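Local coordinates for protein putative mandelate racemase/muconate lactonizing enzyme (Bordetella bronchiseptica, PDB 3DDM) that is of unknown function but belongs to the mandelate racemase/muconate lactonizing enzyme family, with an enolase-type barrel domain, at residues 188-193 and 222-227. The protein carries 1 engineered substitution. Numbering follows the deposited sequence.
Sequences NALHVR and LGPAQL
The guanidinium of Arg-193 is met at its edge by the backbone of Ala-225: both C and O of that carbonyl lie practically in the guanidinium plane, whereas Gln-226 O approaches the same group obliquely. NE gives the firm bond, 2.7 Å to Ala-225 O and nearly straight at 166°. Seen from the acceptor, the donor stands above the carbonyl plane, 35° out of it. NH2 adds two weak, bent bonds, at 3.3 Å to Ala-225 O and 3.2 Å to Gln-226 O. One side chain thus grips two successive carbonyls where the chain turns out of the short 3-10 segment 224-225. The side chain leaves the helix with CG opposite the backbone N (chi1 168°), then bends at chi2 and chi3, which folds the aliphatic part back and brings CG and CD alongside Ala-225 O. NH1 bonds to Thr-200 O, so the guanidinium also ties in the loop before strand 202-205 and its rotation is fixed by partners at more than one nitrogen.

About one turn back toward the start of the helix the contact is apolar. Leu-190 reaches over with one branch, CD2, which sits 3.5 Å from Pro-224 CG and touches Ala-225 CB at 4.0 Å; Leu-190 and Pro-224 lie toward the more exposed side. Deeper in, Ala-189 CB points at the loop and meets Leu-222 CD2 at 3.5 Å, with Ala-225 CB beside it at 4.1 Å. The backbones come closest at Leu-190 and Ala-225, whose CA atoms are 5.1 Å apart.

The arrangement joins neighbouring beta-alpha units of a TIM-type barrel: outer helix 182-196 packs against the turn that leads from helix 212-222 into strand 229-231, within the enolase-like C-terminal domain.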
ATOM      1  N   ASN A 188      27.093 -22.061   5.230  1.00 60.63           N
ATOM      2  CA  ASN A 188      26.397 -22.455   4.011  1.00 59.46           C
ATOM      3  C   ASN A 188      27.095 -21.868   2.796  1.00 58.75           C
ATOM      4  O   ASN A 188      27.433 -22.584   1.857  1.00 58.37           O
ATOM      5  CB  ASN A 188      24.948 -21.962   4.022  1.00 60.29           C
ATOM      6  CG  ASN A 188      24.088 -22.692   5.033  1.00 62.31           C
ATOM      7  OD1 ASN A 188      24.435 -23.787   5.490  1.00 63.38           O
ATOM      8  ND2 ASN A 188      22.941 -22.098   5.376  1.00 61.07           N
ATOM      9  N   ALA A 189      27.303 -20.557   2.826  1.00 58.04           N
ATOM     10  CA  ALA A 189      27.953 -19.856   1.728  1.00 59.04           C
ATOM     11  C   ALA A 189      29.243 -20.537   1.299  1.00 59.57           C
ATOM     12  O   ALA A 189      29.416 -20.869   0.132  1.00 60.13           O
ATOM     13  CB  ALA A 189      28.234 -18.410   2.123  1.00 57.74           C
ATOM     14  N   LEU A 190      30.141 -20.751   2.253  1.00 61.49           N
ATOM     15  CA  LEU A 190      31.425 -21.375   1.969  1.00 62.72           C
ATOM     16  C   LEU A 190      31.297 -22.852   1.605  1.00 64.26           C
ATOM     17  O   LEU A 190      31.997 -23.342   0.716  1.00 64.19           O
ATOM     18  CB  LEU A 190      32.370 -21.207   3.165  1.00 61.40           C
ATOM     19  CG  LEU A 190      32.635 -19.768   3.631  1.00 62.11           C
ATOM     20  CD1 LEU A 190      33.615 -19.792   4.783  1.00 61.17           C
ATOM     21  CD2 LEU A 190      33.183 -18.917   2.492  1.00 61.47           C
ATOM     22  N   HIS A 191      30.404 -23.562   2.285  1.00 65.71           N
ATOM     23  CA  HIS A 191      30.214 -24.980   2.008  1.00 67.39           C
ATOM     24  C   HIS A 191      29.762 -25.186   0.552  1.00 66.57           C
ATOM     25  O   HIS A 191      30.355 -25.971  -0.195  1.00 67.15           O
ATOM     26  CB  HIS A 191      29.188 -25.567   2.982  1.00 70.69           C
ATOM     27  CG  HIS A 191      29.023 -27.050   2.862  1.00 75.76           C
ATOM     28  ND1 HIS A 191      30.048 -27.935   3.123  1.00 77.24           N
ATOM     29  CD2 HIS A 191      27.964 -27.803   2.476  1.00 77.75           C
ATOM     30  CE1 HIS A 191      29.628 -29.169   2.902  1.00 78.40           C
ATOM     31  NE2 HIS A 191      28.368 -29.117   2.508  1.00 79.11           N
ATOM     32  N   VAL A 192      28.719 -24.469   0.151  1.00 64.15           N
ATOM     33  CA  VAL A 192      28.204 -24.569  -1.206  1.00 61.59           C
ATOM     34  C   VAL A 192      29.250 -24.155  -2.239  1.00 61.42           C
ATOM     35  O   VAL A 192      29.225 -24.631  -3.369  1.00 61.60           O
ATOM     36  CB  VAL A 192      26.950 -23.694  -1.387  1.00 60.47           C
ATOM     37  CG1 VAL A 192      26.443 -23.787  -2.815  1.00 60.41           C
ATOM     38  CG2 VAL A 192      25.874 -24.130  -0.414  1.00 58.17           C
ATOM     39  N   ARG A 193      30.160 -23.262  -1.862  1.00 61.45           N
ATOM     40  CA  ARG A 193      31.197 -22.831  -2.794  1.00 62.12           C
ATOM     41  C   ARG A 193      32.161 -23.981  -3.033  1.00 64.33           C
ATOM     42  O   ARG A 193      32.602 -24.210  -4.159  1.00 64.33           O
ATOM     43  CB  ARG A 193      31.960 -21.622  -2.250  1.00 60.06           C
ATOM     44  CG  ARG A 193      33.233 -21.295  -3.032  1.00 57.94           C
ATOM     45  CD  ARG A 193      32.981 -21.211  -4.532  1.00 56.80           C
ATOM     46  NE  ARG A 193      32.252 -20.007  -4.912  1.00 57.36           N
ATOM     47  CZ  ARG A 193      31.632 -19.850  -6.077  1.00 57.44           C
ATOM     48  NH1 ARG A 193      31.654 -20.829  -6.971  1.00 59.00           N
ATOM     49  NH2 ARG A 193      30.997 -18.718  -6.355  1.00 56.68           N
ATOM     50  N   LEU A 222      31.516 -13.124   3.996  1.00 51.31           N
ATOM     51  CA  LEU A 222      31.062 -13.869   2.827  1.00 51.54           C
ATOM     52  C   LEU A 222      32.099 -13.803   1.712  1.00 52.62           C
ATOM     53  O   LEU A 222      32.149 -14.682   0.855  1.00 54.32           O
ATOM     54  CB  LEU A 222      29.731 -13.317   2.301  1.00 50.11           C
ATOM     55  CG  LEU A 222      28.462 -13.564   3.122  1.00 49.74           C
ATOM     56  CD1 LEU A 222      27.304 -12.844   2.465  1.00 49.24           C
ATOM     57  CD2 LEU A 222      28.176 -15.051   3.222  1.00 47.94           C
ATOM     58  N   GLY A 223      32.920 -12.755   1.731  1.00 53.20           N
ATOM     59  CA  GLY A 223      33.945 -12.566   0.715  1.00 52.98           C
ATOM     60  C   GLY A 223      34.543 -13.833   0.129  1.00 53.23           C
ATOM     61  O   GLY A 223      34.553 -13.997  -1.088  1.00 52.33           O
ATOM     62  N   PRO A 224      35.059 -14.748   0.965  1.00 54.22           N
ATOM     63  CA  PRO A 224      35.658 -16.004   0.497  1.00 55.01           C
ATOM     64  C   PRO A 224      34.761 -16.919  -0.349  1.00 55.41           C
ATOM     65  O   PRO A 224      35.260 -17.820  -1.028  1.00 56.03           O
ATOM     66  CB  PRO A 224      36.124 -16.669   1.793  1.00 53.57           C
ATOM     67  CG  PRO A 224      35.226 -16.085   2.826  1.00 54.53           C
ATOM     68  CD  PRO A 224      35.169 -14.643   2.428  1.00 53.31           C
ATOM     69  N   ALA A 225      33.449 -16.693  -0.311  1.00 55.23           N
ATOM     70  CA  ALA A 225      32.524 -17.501  -1.094  1.00 54.91           C
ATOM     71  C   ALA A 225      32.545 -17.041  -2.550  1.00 56.26           C
ATOM     72  O   ALA A 225      31.998 -17.706  -3.428  1.00 57.79           O
ATOM     73  CB  ALA A 225      31.125 -17.387  -0.535  1.00 54.54           C
ATOM     74  N   GLN A 226      33.180 -15.899  -2.801  1.00 55.93           N
ATOM     75  CA  GLN A 226      33.278 -15.349  -4.151  1.00 56.23           C
ATOM     76  C   GLN A 226      31.905 -15.193  -4.817  1.00 54.62           C
ATOM     77  O   GLN A 226      31.688 -15.655  -5.938  1.00 55.09           O
ATOM     78  CB  GLN A 226      34.179 -16.241  -5.006  1.00 58.19           C
ATOM     79  CG  GLN A 226      35.613 -16.335  -4.499  1.00 62.22           C
ATOM     80  CD  GLN A 226      36.323 -14.981  -4.480  1.00 64.17           C
ATOM     81  OE1 GLN A 226      36.410 -14.298  -5.499  1.00 64.74           O
ATOM     82  NE2 GLN A 226      36.840 -14.597  -3.316  1.00 65.55           N
ATOM     83  N   LEU A 227      30.988 -14.528  -4.124  1.00 52.22           N
ATOM     84  CA  LEU A 227      29.639 -14.317  -4.634  1.00 49.95           C
ATOM     85  C   LEU A 227      29.611 -13.330  -5.797  1.00 48.46           C
ATOM     86  O   LEU A 227      30.452 -12.444  -5.882  1.00 49.07           O
ATOM     87  CB  LEU A 227      28.734 -13.811  -3.509  1.00 49.11           C
ATOM     88  CG  LEU A 227      28.676 -14.686  -2.254  1.00 50.33           C
ATOM     89  CD1 LEU A 227      27.732 -14.053  -1.255  1.00 51.28           C
ATOM     90  CD2 LEU A 227      28.204 -16.091  -2.602  1.00 49.80           C
TER